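Local coordinates for protein alpha-glucosidase (PDB 5XFM) that hydrolyses glycosides as a calcium-containing family 97 glycoside hydrolase, acting as a bifunctional beta-L-arabinopyranosidase and alpha-galactosidase, at residues A[161-165]-A[166-170]; A[456-459]-A[460-464]; A[471-474]-A[475-478]. The protein carries 1 engineered substitution. One frame throughout, in Å; residues are numbered along the deposited sequence.

Contact 1 of 3, residues A[161-165]-A[166-170]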
loop_
_atom_site.group_PDB
_atom_site.type_symbol
_atom_site.label_atom_id
_atom_site.label_comp_id
_atom_site.label_asym_id
_atom_site.label_seq_id
_atom_site.Cartn_x
_atom_site.Cartn_y
_atom_site.Cartn_z
ATOM N N ASP A 161 -8.360 10.778 14.801
ATOM C CA ASP A 161 -7.777 11.544 15.893
ATOM C C ASP A 161 -6.493 10.846 16.314
ATOM O O ASP A 161 -6.259 9.690 15.950
ATOM C CB ASP A 161 -8.724 11.657 17.094
ATOM C CG ASP A 161 -10.020 12.370 16.762
ATOM O OD1 ASP A 161 -9.965 13.442 16.124
ATOM O OD2 ASP A 161 -11.093 11.856 17.152
ATOM N N ALA A 162 -5.649 11.560 17.048
ATOM C CA ALA A 162 -4.439 10.970 17.588
ATOM C C ALA A 162 -4.731 10.358 18.952
ATOM O O ALA A 162 -5.536 10.897 19.710
ATOM C CB ALA A 162 -3.328 12.010 17.687
ATOM N N MET A 163 -4.069 9.240 19.250
ATOM C CA MET A 163 -4.104 8.598 20.575
ATOM C C MET A 163 -5.487 8.044 20.956
ATOM O O MET A 163 -5.837 8.021 22.132
ATOM C CB MET A 163 -3.647 9.569 21.677
ATOM C CG MET A 163 -2.426 10.424 21.335
ATOM S SD MET A 163 -1.082 9.507 20.580
ATOM C CE MET A 163 -0.693 8.289 21.838
ATOM N N ILE A 164 -6.278 7.621 19.976
ATOM C CA ILE A 164 -7.504 6.886 20.267
ATOM C C ILE A 164 -7.315 5.434 19.837
ATOM O O ILE A 164 -6.205 5.027 19.492
ATOM C CB ILE A 164 -8.739 7.486 19.563
ATOM C CG1 ILE A 164 -8.570 7.426 18.045
ATOM C CG2 ILE A 164 -8.991 8.917 20.035
ATOM C CD1 ILE A 164 -9.840 7.720 17.273
ATOM N N GLY A 165 -8.386 4.649 19.889
ATOM C CA GLY A 165 -8.313 3.251 19.502
ATOM C C GLY A 165 -7.592 2.395 20.535
ATOM O O GLY A 165 -7.332 2.838 21.655
ATOM N N TRP A 166 -7.252 1.171 20.143
ATOM C CA TRP A 166 -6.653 0.194 21.043
ATOM C C TRP A 166 -5.336 0.680 21.654
ATOM O O TRP A 166 -4.366 0.943 20.942
ATOM C CB TRP A 166 -6.431 -1.133 20.307
ATOM C CG TRP A 166 -5.757 -2.185 21.131
ATOM C CD1 TRP A 166 -4.496 -2.684 20.961
ATOM C CD2 TRP A 166 -6.318 -2.885 22.255
ATOM N NE1 TRP A 166 -4.237 -3.649 21.913
ATOM C CE2 TRP A 166 -5.338 -3.788 22.718
ATOM C CE3 TRP A 166 -7.552 -2.830 22.914
ATOM C CZ2 TRP A 166 -5.555 -4.633 23.812
ATOM C CZ3 TRP A 166 -7.765 -3.672 24.003
ATOM C CH2 TRP A 166 -6.770 -4.559 24.437
ATOM N N LYS A 167 -5.339 0.821 22.975
ATOM C CA LYS A 167 -4.180 1.264 23.741
ATOM C C LYS A 167 -3.560 2.570 23.217
ATOM O O LYS A 167 -2.337 2.747 23.263
ATOM C CB LYS A 167 -3.124 0.156 23.764
ATOM C CG LYS A 167 -3.630 -1.171 24.312
ATOM C CD LYS A 167 -3.985 -1.065 25.783
ATOM C CE LYS A 167 -4.483 -2.393 26.334
ATOM N NZ LYS A 167 -5.033 -2.239 27.710
ATOM N N ARG A 168 -4.415 3.485 22.757
ATOM C CA ARG A 168 -3.978 4.795 22.261
ATOM C C ARG A 168 -2.992 4.686 21.097
ATOM O O ARG A 168 -2.115 5.531 20.945
ATOM C CB ARG A 168 -3.347 5.598 23.411
ATOM C CG ARG A 168 -4.276 5.861 24.605
ATOM C CD ARG A 168 -3.543 6.542 25.771
ATOM N NE ARG A 168 -2.808 7.755 25.416
ATOM C CZ ARG A 168 -3.323 8.981 25.422
ATOM N NH1 ARG A 168 -4.588 9.173 25.766
ATOM N NH2 ARG A 168 -2.568 10.019 25.091
ATOM N N THR A 169 -3.149 3.654 20.269
ATOM C CA THR A 169 -2.223 3.403 19.164
ATOM C C THR A 169 -2.546 4.088 17.828
ATOM O O THR A 169 -1.773 3.968 16.878
ATOM C CB THR A 169 -2.096 1.900 18.880
ATOM O OG1 THR A 169 -3.404 1.335 18.747
ATOM C CG2 THR A 169 -1.370 1.207 20.010
ATOM N N LYS A 170 -3.676 4.785 17.741
ATOM C CA LYS A 170 -4.007 5.503 16.517
ATOM C C LYS A 170 -3.253 6.837 16.446
ATOM O O LYS A 170 -2.918 7.415 17.484
ATOM C CB LYS A 170 -5.529 5.704 16.401
ATOM C CG LYS A 170 -6.192 4.525 15.684
ATOM C CD LYS A 170 -7.705 4.591 15.641
ATOM C CE LYS A 170 -8.249 3.321 14.983
ATOM N NZ LYS A 170 -9.616 3.462 14.405
#

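Contact 2 of 3, residues A[456-459]-A[460-464]. With CA (calcium ion), chain E.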
loop_
_atom_site.group_PDB
_atom_site.type_symbol
_atom_site.label_atom_id
_atom_site.label_comp_id
_atom_site.label_asym_id
_atom_site.label_seq_id
_atom_site.Cartn_x
_atom_site.Cartn_y
_atom_site.Cartn_z
ATOM N N ALA A 456 -7.379 -4.726 8.059
ATOM C CA ALA A 456 -7.030 -6.087 7.663
ATOM C C ALA A 456 -8.097 -7.097 8.081
ATOM O O ALA A 456 -9.100 -6.747 8.704
ATOM C CB ALA A 456 -5.675 -6.478 8.245
ATOM N N SER A 457 -7.866 -8.350 7.710
ATOM C CA SER A 457 -8.804 -9.436 7.957
ATOM C C SER A 457 -9.127 -9.632 9.438
ATOM O O SER A 457 -10.169 -10.200 9.777
ATOM C CB SER A 457 -8.247 -10.729 7.356
ATOM O OG SER A 457 -7.092 -11.158 8.057
ATOM N N GLU A 458 -8.231 -9.169 10.312
ATOM C CA GLU A 458 -8.450 -9.239 11.760
ATOM C C GLU A 458 -9.780 -8.588 12.139
ATOM O O GLU A 458 -10.483 -9.055 13.036
ATOM C CB GLU A 458 -7.287 -8.578 12.529
ATOM C CG GLU A 458 -7.236 -7.047 12.432
ATOM C CD GLU A 458 -6.130 -6.415 13.272
ATOM O OE1 GLU A 458 -5.603 -7.083 14.192
ATOM O OE2 GLU A 458 -5.796 -5.235 13.011
ATOM N N ASN A 459 -10.138 -7.522 11.430
ATOM C CA ASN A 459 -11.359 -6.806 11.742
ATOM C C ASN A 459 -12.579 -7.682 11.461
ATOM O O ASN A 459 -13.575 -7.615 12.182
ATOM C CB ASN A 459 -11.416 -5.487 10.965
ATOM C CG ASN A 459 -10.306 -4.528 11.369
ATOM O OD1 ASN A 459 -9.373 -4.275 10.605
ATOM N ND2 ASN A 459 -10.404 -3.989 12.576
ATOM N N MET A 460 -12.484 -8.532 10.443
ATOM C CA MET A 460 -13.569 -9.462 10.159
ATOM C C MET A 460 -13.734 -10.440 11.322
ATOM O O MET A 460 -14.845 -10.867 11.624
ATOM C CB MET A 460 -13.325 -10.218 8.854
ATOM C CG MET A 460 -13.348 -9.343 7.602
ATOM S SD MET A 460 -12.897 -10.295 6.137
ATOM C CE MET A 460 -14.017 -11.691 6.311
ATOM N N VAL A 461 -12.632 -10.798 11.974
ATOM C CA VAL A 461 -12.723 -11.643 13.159
ATOM C C VAL A 461 -13.361 -10.847 14.286
ATOM O O VAL A 461 -14.148 -11.382 15.072
ATOM C CB VAL A 461 -11.347 -12.189 13.608
ATOM C CG1 VAL A 461 -11.519 -13.177 14.755
ATOM C CG2 VAL A 461 -10.639 -12.852 12.448
ATOM N N PHE A 462 -13.031 -9.558 14.359
ATOM C CA PHE A 462 -13.487 -8.746 15.480
ATOM C C PHE A 462 -14.966 -8.382 15.386
ATOM O O PHE A 462 -15.665 -8.355 16.395
ATOM C CB PHE A 462 -12.667 -7.458 15.580
ATOM C CG PHE A 462 -11.203 -7.681 15.823
ATOM C CD1 PHE A 462 -10.757 -8.816 16.478
ATOM C CD2 PHE A 462 -10.271 -6.738 15.410
ATOM C CE1 PHE A 462 -9.406 -9.017 16.702
ATOM C CE2 PHE A 462 -8.922 -6.935 15.633
ATOM C CZ PHE A 462 -8.489 -8.075 16.278
ATOM N N ASN A 463 -15.442 -8.117 14.175
ATOM C CA ASN A 463 -16.735 -7.465 14.003
ATOM C C ASN A 463 -17.444 -7.917 12.731
ATOM O O ASN A 463 -16.869 -7.891 11.643
ATOM C CB ASN A 463 -16.533 -5.939 14.004
ATOM C CG ASN A 463 -17.845 -5.144 13.976
ATOM O OD1 ASN A 463 -18.893 -5.630 13.547
ATOM N ND2 ASN A 463 -17.776 -3.900 14.431
ATOM N N GLN A 464 -18.703 -8.315 12.888
ATOM C CA GLN A 464 -19.542 -8.792 11.791
ATOM C C GLN A 464 -19.690 -7.754 10.684
ATOM O O GLN A 464 -19.867 -8.100 9.515
ATOM C CB GLN A 464 -20.932 -9.167 12.317
ATOM C CG GLN A 464 -21.851 -9.770 11.265
ATOM C CD GLN A 464 -21.308 -11.070 10.712
ATOM O OE1 GLN A 464 -20.776 -11.901 11.454
ATOM N NE2 GLN A 464 -21.425 -11.250 9.403
HETATM CA CA CA E . -3.600 -3.883 13.139
HETATM O O HOH W 1 -4.561 -4.998 15.575
HETATM O O HOH W 2 -2.169 -2.674 14.574
HETATM O O HOH W 3 -5.077 -2.878 14.892
HETATM O O HOH W 4 -2.036 -5.670 13.573
#

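Contact 3 of 3, residues A[471-474]-A[475-478]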
loop_
_atom_site.group_PDB
_atom_site.type_symbol
_atom_site.label_atom_id
_atom_site.label_comp_id
_atom_site.label_asym_id
_atom_site.label_seq_id
_atom_site.Cartn_x
_atom_site.Cartn_y
_atom_site.Cartn_z
ATOM N N ALA A 471 -16.520 -7.630 0.704
ATOM C CA ALA A 471 -16.489 -7.568 -0.753
ATOM C C ALA A 471 -16.241 -6.143 -1.249
ATOM O O ALA A 471 -15.437 -5.925 -2.143
ATOM C CB ALA A 471 -17.782 -8.122 -1.329
ATOM N N PHE A 472 -16.916 -5.182 -0.632
ATOM C CA PHE A 472 -16.764 -3.762 -0.946
ATOM C C PHE A 472 -15.291 -3.300 -0.862
ATOM O O PHE A 472 -14.734 -2.741 -1.827
ATOM C CB PHE A 472 -17.675 -2.962 0.001
ATOM C CG PHE A 472 -17.518 -1.470 -0.084
ATOM C CD1 PHE A 472 -17.954 -0.776 -1.199
ATOM C CD2 PHE A 472 -16.996 -0.758 0.986
ATOM C CE1 PHE A 472 -17.831 0.601 -1.265
ATOM C CE2 PHE A 472 -16.874 0.615 0.930
ATOM C CZ PHE A 472 -17.289 1.298 -0.198
ATOM N N ASN A 473 -14.657 -3.560 0.279
ATOM C CA ASN A 473 -13.265 -3.168 0.492
ATOM C C ASN A 473 -12.297 -3.923 -0.421
ATOM O O ASN A 473 -11.324 -3.341 -0.939
ATOM C CB ASN A 473 -12.880 -3.373 1.960
ATOM C CG ASN A 473 -13.605 -2.414 2.891
ATOM O OD1 ASN A 473 -14.277 -2.831 3.843
ATOM N ND2 ASN A 473 -13.474 -1.119 2.618
ATOM N N THR A 474 -12.573 -5.209 -0.637
ATOM C CA THR A 474 -11.815 -6.004 -1.608
ATOM C C THR A 474 -11.909 -5.387 -3.007
ATOM O O THR A 474 -10.958 -5.430 -3.784
ATOM C CB THR A 474 -12.300 -7.465 -1.646
ATOM O OG1 THR A 474 -12.176 -8.041 -0.342
ATOM C CG2 THR A 474 -11.478 -8.291 -2.624
ATOM N N CYS A 475 -13.058 -4.803 -3.323
ATOM C CA CYS A 475 -13.252 -4.160 -4.616
ATOM C C CYS A 475 -12.755 -2.727 -4.585
ATOM O O CYS A 475 -12.868 -2.005 -5.576
ATOM C CB CYS A 475 -14.726 -4.188 -5.035
ATOM S SG CYS A 475 -15.308 -5.800 -5.590
ATOM N N LEU A 476 -12.227 -2.300 -3.444
ATOM C CA LEU A 476 -11.550 -1.007 -3.417
ATOM C C LEU A 476 -10.027 -1.134 -3.553
ATOM O O LEU A 476 -9.408 -0.406 -4.341
ATOM C CB LEU A 476 -11.896 -0.249 -2.130
ATOM C CG LEU A 476 -13.329 0.268 -2.035
ATOM C CD1 LEU A 476 -13.612 0.762 -0.639
ATOM C CD2 LEU A 476 -13.591 1.369 -3.056
ATOM N N HIS A 477 -9.437 -2.083 -2.827
ATOM C CA HIS A 477 -7.975 -2.141 -2.665
ATOM C C HIS A 477 -7.100 -2.151 -3.927
ATOM O O HIS A 477 -6.092 -1.450 -3.960
ATOM C CB HIS A 477 -7.618 -3.357 -1.816
ATOM C CG HIS A 477 -8.191 -3.293 -0.437
ATOM N ND1 HIS A 477 -8.338 -2.105 0.245
ATOM C CD2 HIS A 477 -8.703 -4.255 0.365
ATOM C CE1 HIS A 477 -8.895 -2.341 1.420
ATOM N NE2 HIS A 477 -9.124 -3.637 1.517
ATOM N N PRO A 478 -7.473 -2.921 -4.965
ATOM C CA PRO A 478 -6.599 -2.888 -6.142
ATOM C C PRO A 478 -6.556 -1.528 -6.838
ATOM O O PRO A 478 -5.604 -1.259 -7.569
ATOM C CB PRO A 478 -7.199 -3.961 -7.062
ATOM C CG PRO A 478 -8.538 -4.272 -6.505
ATOM C CD PRO A 478 -8.454 -4.017 -5.047
#

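Contact 1 of 3, residues A[161-165]-A[166-170]
The side chain of Met163 crosses that of Arg168 at a slant where the loop between strands 153-156 and 178-182 folds back on itself. The tight part is the backbone: Met163 N donates to Lys170 O at 2.8 Å, and Lys170 N returns a bond to Ile164 O at 3.1 Å. Inside this pair the chain turns at Gly165, whose O receives Arg168 N; its positive phi suits glycine, and a CB there would run into Lys170 CD. Ile164 CG1 packs on Lys170 CD at 3.8 Å, and the Lys170 ammonium goes on to a salt bridge with Glu175. Met163 curls round because chi2 and chi3 are both bent (-46° and -60°), which brings CE to 3.2 Å from Arg168 O. Met163 CB lies over one face of the Arg168 guanidinium, 3.6 Å from NH2, while Asn243 takes a hydrogen bond from that nitrogen. An alanine here keeps CB but lacks the thioether, which would probably leave a gap beside Arg168 O and less apolar cover at NH2. Toward solvent the turn is looser, with Trp166 and Arg168 exposed. The chemistry implies a surface loop shaped chiefly by backbone bonds, its two cationic ends directed to partners beyond the turn.

Contact 2 of 3, residues A[456-459]-A[460-464]
Glu458 and Phe462 lie one turn apart on the short helix 458-462, and the glutamate runs past the phenylalanine ring on its way to the calcium ion. Its CB starts 3.9 Å from Phe462 CE2. CG, placed between the backbone N and the carbonyl carbon (chi1 72°), comes closer to the same ring atom, at 3.6 Å. From there the chain is extended, and CD stays beside Phe462 CE2 while the carboxylate plane stands 39° from the ring plane. At the tip the two oxygens divide the work: OE1 passes near Phe462 CE2 and CZ and accepts a hydrogen bond from a calcium-bound water at 2.7 Å, whereas OE2 binds the calcium ion at 2.6 Å. Glu452 and Glu174 also bind this ion, and four waters lie in its coordination shell, so the helix supplies one carboxylate to a site that joins the parallel-stranded catalytic barrel to the N-terminal domain. The backbone also packs against Phe462: Glu458 O sits over one face of the ring, 3.2 Å from Phe462 CG, and the same oxygen accepts Phe462 N at 2.9 Å. One residue on, Asn463 N bonds to Asn459 O. Asn463 then leaves helical geometry and serves as N-cap of helix 464-468, its OD1 accepting His465 N. Trp301 of helix 300-304 touches both Glu458 and Phe462.

Contact 3 of 3, residues A[471-474]-A[475-478]
Phe472 turns its ring away from its own backbone N (chi1 173°), and Leu476 swings CG to the side opposite its carbonyl carbon (chi1 -70°); together these torsions lay a leucine methyl on the phenylalanine ring. Leu476 CD1 stands over one face, 3.9 Å from the ring centroid and 24° off the normal, a CH-pi contact displaced toward the rim, where Phe472 CE2 approaches the methyl to 3.6 Å. The imidazole of His477 packs against a different group, the carbonyl oxygen of Asn473. That oxygen lies above the centre of the imidazole, 3.1 Å from His477 CD2. It also accepts two backbone bonds, from His477 N and from Leu476 N. This is the C-terminal turn of helix 470-474 in the catalytic domain: Cys475 N still makes the regular bond to Ala471 O at 2.9 Å, but beyond it residues 476-478 keep helical phi/psi without a regular run of helical bonds. Pro478 has no N-H to offer Thr474 O and instead sets its CD 3.1 Å from that oxygen. The Thr474 hydroxyl is hydrogen-bonded to Glu470 O. Phe514 of helix 512-521 packs against Ala471 and Thr474, while Val568 of strand 567-574, in the C-terminal beta domain, touches both Cys475 and Pro478.

How the contacts relate
From the N terminus the three contacts follow in series; each closes a local turn, and none nests in or crosses another. Contact 1 closes a tight turn within the loop that runs from strand 153-156 to strand 178-182, in the N-terminal domain, with the Thr169 side chain about 8 Å from the calcium ion. Some 290 residues later, contact 2 brings a ligand to that ion from the catalytic domain; its nearest atoms are about 8 Å from contact 1. Contact 3 soon follows in the same domain, its centre 15 Å from that of contact 2, at the end of helix 470-474, where it packs against strands of the C-terminal domain.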